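Local coordinates for DyP (Bjerkandera adusta, PDB 3VXJ), which probably uses hydrogen peroxide to oxidise dyes and phenolic compounds at a heme b cofactor, as a dye-decolorizing peroxidase, at residues Leu6-Val17 / Pro176-Thr184; Pro321-Arg329 / Asn365-Trp374. All coordinates share one frame; numbering follows the deposited sequence.

Contact 1: Leu6-Val17 / Pro176-Thr184; sequences LPLNNIQGDILV and PSVTGWETT
Leu6 and Gly180 form the backbone hydrogen bond of this contact. Leu6 N donates to Gly180 O over 2.8 Å, and the bond is almost straight (172° at the hydrogen). Leu6 CB and CG pack against the same carbonyl oxygen.

The remaining interactions are apolar and gather round the Trp181 indole. Trp181 CG is tucked between its own N and C (chi1 72°), which swings the indole toward segment 6-17. The Leu16 and Trp181 side chains run past each other, pointing opposite ways. Leu16 CD2 sits over one face, 4.2 Å from the centroid of the six-membered ring, in a CH-pi contact. Thr183 CB covers the opposite face, nearer the rim. Leu8 CD1 comes to 3.8 Å from Trp181 CE3, and Val17 CG2 to 4.1 Å from Trp181 CH2.

Val178 is held by two leucines. Leu16 CD1 presses on Val178 CG2 at a tight 3.4 Å, and Leu6 CD1 reaches the same methyl at 4.0 Å. Thr179 O is buried with no hydrogen-bond partner in the model.

This is mainly apolar packing away from the heme. It joins segment 6-17 to strand 177-178 and the loop after it, linking the two alpha+beta barrel family regions of a DyP-type peroxidase.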
loop_
_atom_site.group_PDB
_atom_site.type_symbol
_atom_site.label_atom_id
_atom_site.label_comp_id
_atom_site.label_asym_id
_atom_site.label_seq_id
_atom_site.Cartn_x
_atom_site.Cartn_y
_atom_site.Cartn_z
ATOM N N LEU A 6 23.479 4.110 3.605
ATOM C CA LEU A 6 22.715 2.883 3.740
ATOM C C LEU A 6 23.397 1.736 3.004
ATOM O O LEU A 6 23.867 1.915 1.878
ATOM C CB LEU A 6 21.290 3.090 3.225
ATOM C CG LEU A 6 20.462 4.147 3.963
ATOM C CD1 LEU A 6 19.157 4.404 3.235
ATOM C CD2 LEU A 6 20.203 3.750 5.417
ATOM N N PRO A 7 23.472 0.560 3.649
ATOM C CA PRO A 7 24.048 -0.615 3.009
ATOM C C PRO A 7 23.007 -1.271 2.101
ATOM O O PRO A 7 22.262 -2.163 2.521
ATOM C CB PRO A 7 24.420 -1.507 4.198
ATOM C CG PRO A 7 23.441 -1.149 5.248
ATOM C CD PRO A 7 23.155 0.314 5.066
ATOM N N LEU A 8 22.963 -0.822 0.851
ATOM C CA LEU A 8 21.923 -1.249 -0.086
ATOM C C LEU A 8 21.937 -2.751 -0.356
ATOM O O LEU A 8 20.896 -3.333 -0.654
ATOM C CB LEU A 8 22.038 -0.489 -1.408
ATOM C CG LEU A 8 21.999 1.041 -1.370
ATOM C CD1 LEU A 8 22.146 1.605 -2.773
ATOM C CD2 LEU A 8 20.732 1.557 -0.723
ATOM N N ASN A 9 23.109 -3.371 -0.262
ATOM C CA ASN A 9 23.226 -4.820 -0.419
ATOM C C ASN A 9 22.648 -5.620 0.746
ATOM O O ASN A 9 22.541 -6.845 0.661
ATOM C CB ASN A 9 24.683 -5.236 -0.651
ATOM C CG ASN A 9 25.219 -4.777 -1.993
ATOM O OD1 ASN A 9 25.132 -5.499 -2.984
ATOM N ND2 ASN A 9 25.777 -3.571 -2.030
ATOM N N ASN A 10 22.280 -4.925 1.826
ATOM C CA ASN A 10 21.801 -5.586 3.035
ATOM C C ASN A 10 20.337 -5.304 3.355
ATOM O O ASN A 10 19.806 -5.822 4.336
ATOM C CB ASN A 10 22.668 -5.211 4.239
ATOM C CG ASN A 10 22.589 -6.242 5.341
ATOM O OD1 ASN A 10 22.568 -7.444 5.059
ATOM N ND2 ASN A 10 22.524 -5.789 6.598
ATOM N N ILE A 11 19.692 -4.485 2.530
ATOM C CA ILE A 11 18.298 -4.094 2.752
ATOM C C ILE A 11 17.421 -4.831 1.751
ATOM O O ILE A 11 17.684 -4.814 0.550
ATOM C CB ILE A 11 18.122 -2.561 2.604
ATOM C CG1 ILE A 11 18.904 -1.850 3.720
ATOM C CG2 ILE A 11 16.630 -2.181 2.649
ATOM C CD1 ILE A 11 19.209 -0.383 3.466
ATOM N N GLN A 12 16.391 -5.509 2.240
ATOM C CA GLN A 12 15.465 -6.190 1.345
ATOM C C GLN A 12 14.828 -5.194 0.367
ATOM O O GLN A 12 14.296 -4.152 0.768
ATOM C CB GLN A 12 14.432 -6.989 2.141
ATOM C CG GLN A 12 15.035 -8.156 2.929
ATOM C CD GLN A 12 14.002 -9.189 3.312
ATOM O OE1 GLN A 12 13.374 -9.787 2.444
ATOM N NE2 GLN A 12 13.800 -9.394 4.611
ATOM N N GLY A 13 14.916 -5.512 -0.923
ATOM C CA GLY A 13 14.690 -4.517 -1.963
ATOM C C GLY A 13 13.287 -3.943 -2.058
ATOM O O GLY A 13 13.123 -2.793 -2.457
ATOM N N ASP A 14 12.269 -4.730 -1.711
ATOM C CA ASP A 14 10.897 -4.216 -1.816
ATOM C C ASP A 14 10.624 -3.039 -0.878
ATOM O O ASP A 14 9.760 -2.212 -1.160
ATOM C CB ASP A 14 9.866 -5.324 -1.603
ATOM C CG ASP A 14 8.501 -4.964 -2.162
ATOM O OD1 ASP A 14 8.439 -4.480 -3.311
ATOM O OD2 ASP A 14 7.493 -5.140 -1.439
ATOM N N ILE A 15 11.383 -2.963 0.218
ATOM C CA ILE A 15 11.196 -1.910 1.212
ATOM C C ILE A 15 11.553 -0.529 0.649
ATOM O O ILE A 15 10.800 0.428 0.810
ATOM C CB ILE A 15 12.062 -2.154 2.459
ATOM C CG1 ILE A 15 11.700 -3.481 3.123
ATOM C CG2 ILE A 15 11.894 -1.005 3.447
ATOM C CD1 ILE A 15 12.736 -3.933 4.145
ATOM N N LEU A 16 12.709 -0.443 -0.007
ATOM C CA LEU A 16 13.310 0.842 -0.367
ATOM C C LEU A 16 13.080 1.216 -1.826
ATOM O O LEU A 16 12.878 2.383 -2.147
ATOM C CB LEU A 16 14.815 0.826 -0.046
ATOM C CG LEU A 16 15.699 2.047 -0.324
ATOM C CD1 LEU A 16 15.208 3.248 0.464
ATOM C CD2 LEU A 16 17.158 1.744 0.003
ATOM N N VAL A 17 13.114 0.217 -2.704
ATOM C CA VAL A 17 13.074 0.445 -4.141
ATOM C C VAL A 17 11.732 0.002 -4.721
ATOM O O VAL A 17 11.162 0.681 -5.580
ATOM C CB VAL A 17 14.256 -0.278 -4.843
ATOM C CG1 VAL A 17 14.244 -0.018 -6.345
ATOM C CG2 VAL A 17 15.586 0.162 -4.238
ATOM N N PRO A 176 7.841 8.476 -0.428
ATOM C CA PRO A 176 8.893 9.269 0.207
ATOM C C PRO A 176 10.258 8.877 -0.338
ATOM O O PRO A 176 10.435 7.773 -0.850
ATOM C CB PRO A 176 8.771 8.890 1.690
ATOM C CG PRO A 176 8.186 7.510 1.663
ATOM C CD PRO A 176 7.268 7.463 0.483
ATOM N N SER A 177 11.212 9.791 -0.235
ATOM C CA SER A 177 12.600 9.489 -0.555
ATOM C C SER A 177 13.387 9.554 0.743
ATOM O O SER A 177 13.277 10.529 1.486
ATOM C CB SER A 177 13.140 10.511 -1.551
ATOM O OG SER A 177 14.456 10.193 -1.958
ATOM N N VAL A 178 14.166 8.518 1.032
ATOM C CA VAL A 178 15.000 8.551 2.234
ATOM C C VAL A 178 16.400 9.077 1.930
ATOM O O VAL A 178 16.946 8.833 0.845
ATOM C CB VAL A 178 15.089 7.180 2.966
ATOM C CG1 VAL A 178 13.701 6.714 3.410
ATOM C CG2 VAL A 178 15.773 6.131 2.101
ATOM N N THR A 179 16.969 9.803 2.885
ATOM C CA THR A 179 18.366 10.209 2.804
ATOM C C THR A 179 19.254 9.012 3.150
ATOM O O THR A 179 18.779 8.027 3.729
ATOM C CB THR A 179 18.687 11.392 3.752
ATOM O OG1 THR A 179 18.489 10.996 5.112
ATOM C CG2 THR A 179 17.800 12.584 3.451
ATOM N N GLY A 180 20.532 9.095 2.787
ATOM C CA GLY A 180 21.492 8.032 3.086
ATOM C C GLY A 180 21.905 7.201 1.885
ATOM O O GLY A 180 22.705 6.274 2.014
ATOM N N TRP A 181 21.345 7.519 0.720
ATOM C CA TRP A 181 21.761 6.904 -0.546
ATOM C C TRP A 181 21.515 7.861 -1.709
ATOM O O TRP A 181 20.786 8.846 -1.564
ATOM C CB TRP A 181 21.074 5.541 -0.767
ATOM C CG TRP A 181 19.595 5.578 -1.102
ATOM C CD1 TRP A 181 18.600 6.195 -0.391
ATOM C CD2 TRP A 181 18.948 4.934 -2.209
ATOM N NE1 TRP A 181 17.382 5.991 -0.998
ATOM C CE2 TRP A 181 17.566 5.219 -2.114
ATOM C CE3 TRP A 181 19.406 4.151 -3.280
ATOM C CZ2 TRP A 181 16.634 4.748 -3.051
ATOM C CZ3 TRP A 181 18.479 3.683 -4.211
ATOM C CH2 TRP A 181 17.111 3.984 -4.088
ATOM N N GLU A 182 22.137 7.582 -2.853
ATOM C CA GLU A 182 21.995 8.443 -4.027
ATOM C C GLU A 182 20.901 7.923 -4.956
ATOM O O GLU A 182 21.006 6.824 -5.508
ATOM C CB GLU A 182 23.323 8.583 -4.777
ATOM C CG GLU A 182 23.394 9.828 -5.665
ATOM C CD GLU A 182 24.591 9.836 -6.605
ATOM O OE1 GLU A 182 25.684 9.366 -6.214
ATOM O OE2 GLU A 182 24.435 10.330 -7.744
ATOM N N THR A 183 19.848 8.722 -5.107
ATOM C CA THR A 183 18.719 8.402 -5.978
ATOM C C THR A 183 18.117 9.697 -6.529
ATOM O O THR A 183 18.441 10.790 -6.050
ATOM C CB THR A 183 17.639 7.561 -5.235
ATOM O OG1 THR A 183 16.688 7.042 -6.174
ATOM C CG2 THR A 183 16.906 8.392 -4.179
ATOM N N THR A 184 17.257 9.577 -7.537
ATOM C CA THR A 184 16.585 10.752 -8.096
ATOM C C THR A 184 15.407 11.160 -7.215
ATOM O O THR A 184 14.589 10.320 -6.828
ATOM C CB THR A 184 16.124 10.544 -9.566
ATOM O OG1 THR A 184 15.030 9.620 -9.616
ATOM C CG2 THR A 184 17.273 10.034 -10.435
#

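Contact 2: Pro321-Arg329 / Asn365-Trp374; sequences PVDTFHAMR and NGFRFQQINW. With HEM (protoporphyrin IX containing Fe), chain B; 3DM (2,6-dimethoxyphenol), chain D.
Phe325 and Gly366 bring the backbones nearest, CA to CA 5.0 Å, where the type I turn Asp323 to His326 meets the N-cap of helix 367-375. Phe325 CA also makes a C-H...O contact with Asn365 O at 3.2 Å, and that oxygen lies at the edge of the Phe325 ring, in its plane.

Phe325 and Phe369 form an offset stack, centroids 4.0 Å apart and planes at 15°. Phe369 CG is roughly anti to the backbone N (chi1 -151°), which turns the ring under Phe325 CE1; Asn373 covers its far face. Trp374 makes an offset edge-to-face pair with Phe325 (planes at 74°), CH2 meeting Phe325 CB, CG and CD2. With an alanine at Phe369, the Phe325 ring would probably lose its stacking partner, leaving a gap beside Asn373.

Gln370 NE2 donates a hydrogen bond to Phe325 O (2.9 Å), which lies near the Gln370 amide plane. Gln370 OE1 rests 3.4 Å from heme vinyl CAC. A water links Thr324 O to Asn365 ND2.

Arg329 lays its guanidinium face over heme C3D, and NH2 donates a hydrogen bond to propionate O2A (2.7 Å). Arg329 NH1 donates to the water coordinated to the heme iron at 2.0 Å. His326 NE2 lies 3.0 Å from 2,6-dimethoxyphenol O2. The aromatic cluster thus ties turn 323-326 to helix 367-375, while segment 321-329 carries Arg329 to the water-bearing, distal side of this DyP-type heme and His326 to the phenol.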
loop_
_atom_site.group_PDB
_atom_site.type_symbol
_atom_site.label_atom_id
_atom_site.label_comp_id
_atom_site.label_asym_id
_atom_site.label_seq_id
_atom_site.Cartn_x
_atom_site.Cartn_y
_atom_site.Cartn_z
ATOM N N PRO A 321 6.255 20.592 6.157
ATOM C CA PRO A 321 6.804 19.241 6.044
ATOM C C PRO A 321 6.838 18.542 7.400
ATOM O O PRO A 321 7.176 19.154 8.418
ATOM C CB PRO A 321 8.226 19.475 5.518
ATOM C CG PRO A 321 8.179 20.821 4.875
ATOM C CD PRO A 321 7.213 21.615 5.695
ATOM N N VAL A 322 6.422 17.282 7.410
ATOM C CA VAL A 322 6.428 16.452 8.607
ATOM C C VAL A 322 6.976 15.102 8.161
ATOM O O VAL A 322 6.437 14.503 7.226
ATOM C CB VAL A 322 4.986 16.297 9.198
ATOM C CG1 VAL A 322 4.964 15.317 10.389
ATOM C CG2 VAL A 322 4.388 17.651 9.599
ATOM N N ASP A 323 8.043 14.629 8.803
ATOM C CA ASP A 323 8.679 13.361 8.425
ATOM C C ASP A 323 7.826 12.156 8.807
ATOM O O ASP A 323 7.852 11.141 8.127
ATOM C CB ASP A 323 10.026 13.173 9.146
ATOM C CG ASP A 323 11.065 14.205 8.773
ATOM O OD1 ASP A 323 10.984 14.792 7.674
ATOM O OD2 ASP A 323 11.999 14.393 9.590
ATOM N N THR A 324 7.082 12.298 9.901
ATOM C CA THR A 324 6.697 11.176 10.756
ATOM C C THR A 324 5.757 10.163 10.125
ATOM O O THR A 324 5.846 8.971 10.429
ATOM C CB THR A 324 6.063 11.710 12.057
ATOM O OG1 THR A 324 6.881 12.770 12.567
ATOM C CG2 THR A 324 5.950 10.627 13.124
ATOM N N PHE A 325 4.869 10.631 9.252
ATOM C CA PHE A 325 3.749 9.814 8.784
ATOM C C PHE A 325 3.856 9.351 7.345
ATOM O O PHE A 325 2.876 8.859 6.781
ATOM C CB PHE A 325 2.420 10.527 9.059
ATOM C CG PHE A 325 2.353 11.145 10.420
ATOM C CD1 PHE A 325 2.297 10.347 11.558
ATOM C CD2 PHE A 325 2.378 12.531 10.565
ATOM C CE1 PHE A 325 2.265 10.919 12.836
ATOM C CE2 PHE A 325 2.338 13.112 11.835
ATOM C CZ PHE A 325 2.282 12.307 12.971
ATOM N N HIS A 326 5.046 9.478 6.764
ATOM C CA HIS A 326 5.295 8.963 5.427
ATOM C C HIS A 326 5.587 7.472 5.461
ATOM O O HIS A 326 6.115 6.957 6.445
ATOM C CB HIS A 326 6.432 9.734 4.760
ATOM C CG HIS A 326 6.105 11.175 4.515
ATOM N ND1 HIS A 326 5.235 11.586 3.529
ATOM C CD2 HIS A 326 6.515 12.304 5.145
ATOM C CE1 HIS A 326 5.128 12.903 3.555
ATOM N NE2 HIS A 326 5.885 13.364 4.533
ATOM N N ALA A 327 5.232 6.777 4.383
ATOM C CA ALA A 327 5.482 5.340 4.288
ATOM C C ALA A 327 5.629 4.958 2.824
ATOM O O ALA A 327 5.124 5.668 1.947
ATOM C CB ALA A 327 4.331 4.564 4.934
ATOM N N MET A 328 6.302 3.832 2.573
ATOM C CA MET A 328 6.479 3.287 1.216
ATOM C C MET A 328 5.357 2.314 0.906
ATOM O O MET A 328 4.953 1.538 1.766
ATOM C CB MET A 328 7.795 2.511 1.125
ATOM C CG MET A 328 9.060 3.317 1.333
ATOM S SD MET A 328 9.400 4.451 -0.028
ATOM C CE MET A 328 11.116 4.824 0.317
ATOM N N ARG A 329 4.881 2.315 -0.339
ATOM C CA ARG A 329 3.906 1.318 -0.766
ATOM C C ARG A 329 4.418 0.488 -1.929
ATOM O O ARG A 329 5.093 1.001 -2.837
ATOM C CB ARG A 329 2.584 1.978 -1.153
ATOM C CG ARG A 329 1.868 2.650 -0.003
ATOM C CD ARG A 329 0.747 3.573 -0.502
ATOM N NE ARG A 329 1.314 4.639 -1.324
ATOM C CZ ARG A 329 1.007 4.876 -2.595
ATOM N NH1 ARG A 329 0.073 4.165 -3.204
ATOM N NH2 ARG A 329 1.617 5.852 -3.263
ATOM N N ASN A 365 2.518 4.977 13.025
ATOM C CA ASN A 365 2.766 6.269 12.394
ATOM C C ASN A 365 2.554 6.267 10.882
ATOM O O ASN A 365 2.451 7.331 10.280
ATOM C CB ASN A 365 4.191 6.744 12.691
ATOM C CG ASN A 365 4.361 7.224 14.102
ATOM O OD1 ASN A 365 3.385 7.371 14.858
ATOM N ND2 ASN A 365 5.601 7.488 14.472
ATOM N N GLY A 366 2.525 5.088 10.267
ATOM C CA GLY A 366 2.412 4.987 8.812
ATOM C C GLY A 366 1.016 4.547 8.445
ATOM O O GLY A 366 0.063 5.298 8.635
ATOM N N PHE A 367 0.894 3.304 7.985
ATOM C CA PHE A 367 -0.390 2.696 7.670
ATOM C C PHE A 367 -1.491 3.026 8.682
ATOM O O PHE A 367 -2.581 3.455 8.310
ATOM C CB PHE A 367 -0.231 1.176 7.592
ATOM C CG PHE A 367 -1.542 0.442 7.591
ATOM C CD1 PHE A 367 -2.411 0.533 6.498
ATOM C CD2 PHE A 367 -1.957 -0.273 8.716
ATOM C CE1 PHE A 367 -3.652 -0.113 6.521
ATOM C CE2 PHE A 367 -3.179 -0.925 8.735
ATOM C CZ PHE A 367 -4.037 -0.835 7.642
ATOM N N ARG A 368 -1.221 2.772 9.958
ATOM C CA ARG A 368 -2.272 2.850 10.953
ATOM C C ARG A 368 -2.733 4.279 11.205
ATOM O O ARG A 368 -3.917 4.526 11.440
ATOM C CB ARG A 368 -1.809 2.177 12.241
ATOM C CG ARG A 368 -2.913 1.858 13.202
ATOM C CD ARG A 368 -2.335 1.009 14.319
ATOM N NE ARG A 368 -3.356 0.521 15.238
ATOM C CZ ARG A 368 -3.858 1.217 16.255
ATOM N NH1 ARG A 368 -3.429 2.450 16.509
ATOM N NH2 ARG A 368 -4.788 0.670 17.029
ATOM N N PHE A 369 -1.785 5.217 11.159
ATOM C CA PHE A 369 -2.082 6.646 11.325
ATOM C C PHE A 369 -2.898 7.170 10.148
ATOM O O PHE A 369 -3.873 7.902 10.333
ATOM C CB PHE A 369 -0.778 7.426 11.452
ATOM C CG PHE A 369 -0.888 8.684 12.260
ATOM C CD1 PHE A 369 -0.670 8.661 13.631
ATOM C CD2 PHE A 369 -1.178 9.897 11.650
ATOM C CE1 PHE A 369 -0.753 9.821 14.386
ATOM C CE2 PHE A 369 -1.280 11.063 12.412
ATOM C CZ PHE A 369 -1.056 11.016 13.778
ATOM N N GLN A 370 -2.489 6.787 8.944
ATOM C CA GLN A 370 -3.206 7.136 7.720
ATOM C C GLN A 370 -4.631 6.598 7.733
ATOM O O GLN A 370 -5.565 7.283 7.306
ATOM C CB GLN A 370 -2.436 6.623 6.511
ATOM C CG GLN A 370 -1.099 7.310 6.356
ATOM C CD GLN A 370 -0.152 6.542 5.470
ATOM O OE1 GLN A 370 -0.564 5.671 4.694
ATOM N NE2 GLN A 370 1.135 6.849 5.577
ATOM N N GLN A 371 -4.806 5.385 8.256
ATOM C CA GLN A 371 -6.114 4.747 8.305
ATOM C C GLN A 371 -7.021 5.339 9.392
ATOM O O GLN A 371 -8.153 5.760 9.118
ATOM C CB GLN A 371 -5.966 3.241 8.533
ATOM C CG GLN A 371 -7.301 2.485 8.478
ATOM C CD GLN A 371 -7.921 2.517 7.092
ATOM O OE1 GLN A 371 -7.296 2.090 6.120
ATOM N NE2 GLN A 371 -9.127 3.067 6.986
ATOM N N ILE A 372 -6.532 5.331 10.634
ATOM C CA ILE A 372 -7.371 5.666 11.777
ATOM C C ILE A 372 -7.438 7.176 11.989
ATOM O O ILE A 372 -8.519 7.777 11.925
ATOM C CB ILE A 372 -6.882 4.983 13.056
ATOM C CG1 ILE A 372 -6.941 3.455 12.905
ATOM C CG2 ILE A 372 -7.731 5.425 14.253
ATOM C CD1 ILE A 372 -6.425 2.687 14.109
ATOM N N ASN A 373 -6.284 7.786 12.251
ATOM C CA ASN A 373 -6.241 9.195 12.617
ATOM C C ASN A 373 -6.711 10.109 11.506
ATOM O O ASN A 373 -7.224 11.191 11.770
ATOM C CB ASN A 373 -4.832 9.610 13.022
ATOM C CG ASN A 373 -4.302 8.814 14.193
ATOM O OD1 ASN A 373 -4.210 7.589 14.145
ATOM N ND2 ASN A 373 -3.934 9.516 15.256
ATOM N N TRP A 374 -6.524 9.661 10.270
ATOM C CA TRP A 374 -6.795 10.492 9.117
ATOM C C TRP A 374 -8.013 10.037 8.303
ATOM O O TRP A 374 -9.049 10.702 8.334
ATOM C CB TRP A 374 -5.536 10.628 8.253
ATOM C CG TRP A 374 -4.450 11.446 8.925
ATOM C CD1 TRP A 374 -4.574 12.238 10.044
ATOM C CD2 TRP A 374 -3.093 11.558 8.503
ATOM N NE1 TRP A 374 -3.374 12.842 10.331
ATOM C CE2 TRP A 374 -2.446 12.434 9.406
ATOM C CE3 TRP A 374 -2.356 10.993 7.454
ATOM C CZ2 TRP A 374 -1.107 12.774 9.281
ATOM C CZ3 TRP A 374 -1.023 11.323 7.336
ATOM C CH2 TRP A 374 -0.407 12.214 8.243
HETATM C CHA HEM B . -2.050 6.903 -3.088
HETATM C CHB HEM B . -5.316 3.668 -4.580
HETATM C CHC HEM B . -5.593 1.821 -0.119
HETATM C CHD HEM B . -2.302 5.024 1.393
HETATM C C1A HEM B . -2.933 6.212 -3.871
HETATM C C2A HEM B . -3.221 6.494 -5.259
HETATM C C3A HEM B . -4.138 5.598 -5.666
HETATM C C4A HEM B . -4.424 4.715 -4.559
HETATM C CMA HEM B . -4.771 5.475 -7.065
HETATM C CAA HEM B . -2.619 7.669 -6.062
HETATM C CBA HEM B . -1.294 7.369 -6.765
HETATM C CGA HEM B . -0.111 7.265 -5.830
HETATM O O1A HEM B . 0.341 8.284 -5.265
HETATM O O2A HEM B . 0.413 6.127 -5.674
HETATM C C1B HEM B . -5.670 2.871 -3.509
HETATM C C2B HEM B . -6.616 1.777 -3.544
HETATM C C3B HEM B . -6.690 1.260 -2.304
HETATM C C4B HEM B . -5.780 2.012 -1.466
HETATM C CMB HEM B . -7.389 1.344 -4.810
HETATM C CAB HEM B . -7.534 0.068 -1.806
HETATM C CBB HEM B . -7.960 -0.893 -2.629
HETATM C C1C HEM B . -4.761 2.560 0.684
HETATM C C2C HEM B . -4.608 2.402 2.118
HETATM C C3C HEM B . -3.706 3.302 2.541
HETATM C C4C HEM B . -3.262 4.043 1.380
HETATM C CMC HEM B . -5.363 1.356 2.958
HETATM C CAC HEM B . -3.170 3.548 3.976
HETATM C CBC HEM B . -3.963 3.450 5.052
HETATM C C1D HEM B . -1.894 5.764 0.314
HETATM C C2D HEM B . -0.805 6.709 0.360
HETATM C C3D HEM B . -0.737 7.296 -1.015
HETATM C C4D HEM B . -1.780 6.650 -1.770
HETATM C CMD HEM B . 0.108 7.093 1.535
HETATM C CAD HEM B . 0.259 8.382 -1.452
HETATM C CBD HEM B . -0.302 9.725 -0.996
HETATM C CGD HEM B . 0.627 10.858 -1.336
HETATM O O1D HEM B . 0.145 11.846 -1.953
HETATM O O2D HEM B . 1.831 10.789 -0.998
HETATM N NA HEM B . -3.698 5.144 -3.477
HETATM N NB HEM B . -5.196 3.016 -2.211
HETATM N NC HEM B . -3.952 3.596 0.280
HETATM N ND HEM B . -2.434 5.726 -0.970
HETATM FE FE HEM B . -3.877 4.410 -1.577
HETATM O O1 3DM D . 4.576 15.246 1.372
HETATM C C1 3DM D . 4.524 16.538 1.849
HETATM C C2 3DM D . 4.300 16.803 3.205
HETATM O O2 3DM D . 4.122 15.749 4.065
HETATM C C7 3DM D . 3.527 16.022 5.343
HETATM C C3 3DM D . 4.266 18.136 3.639
HETATM C C4 3DM D . 4.427 19.185 2.728
HETATM C C5 3DM D . 4.656 18.917 1.382
HETATM C C6 3DM D . 4.698 17.593 0.947
HETATM O O3 3DM D . 4.913 17.266 -0.363
HETATM C C8 3DM D . 4.777 18.328 -1.345
HETATM O O HOH W 1 7.538 7.520 12.139
HETATM O O HOH W 2 -2.401 3.179 -2.105
#

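The two contacts follow one another along the chain, and their centres lie 19 Å apart. They meet where Ala327 and Met328 pass the C-terminal end of segment 6-17 and the start of segment 176-184. Pro176 CD packs on Ala327 O at 3.2 Å, and Ile15 O approaches Met328 CG at 3.4 Å. Asp14, in the short helix of contact 1, is hydrogen-bonded to Ser330, just beyond Arg329. Ser174 and Gln175, just before segment 176-184, hydrogen-bond to Arg329. Contact 2 lines both the heme and the 2,6-dimethoxyphenol pockets. Contact 1 lies farther off: the side chain of Val178 is about 13 Å from the heme and about 13 Å from the phenol.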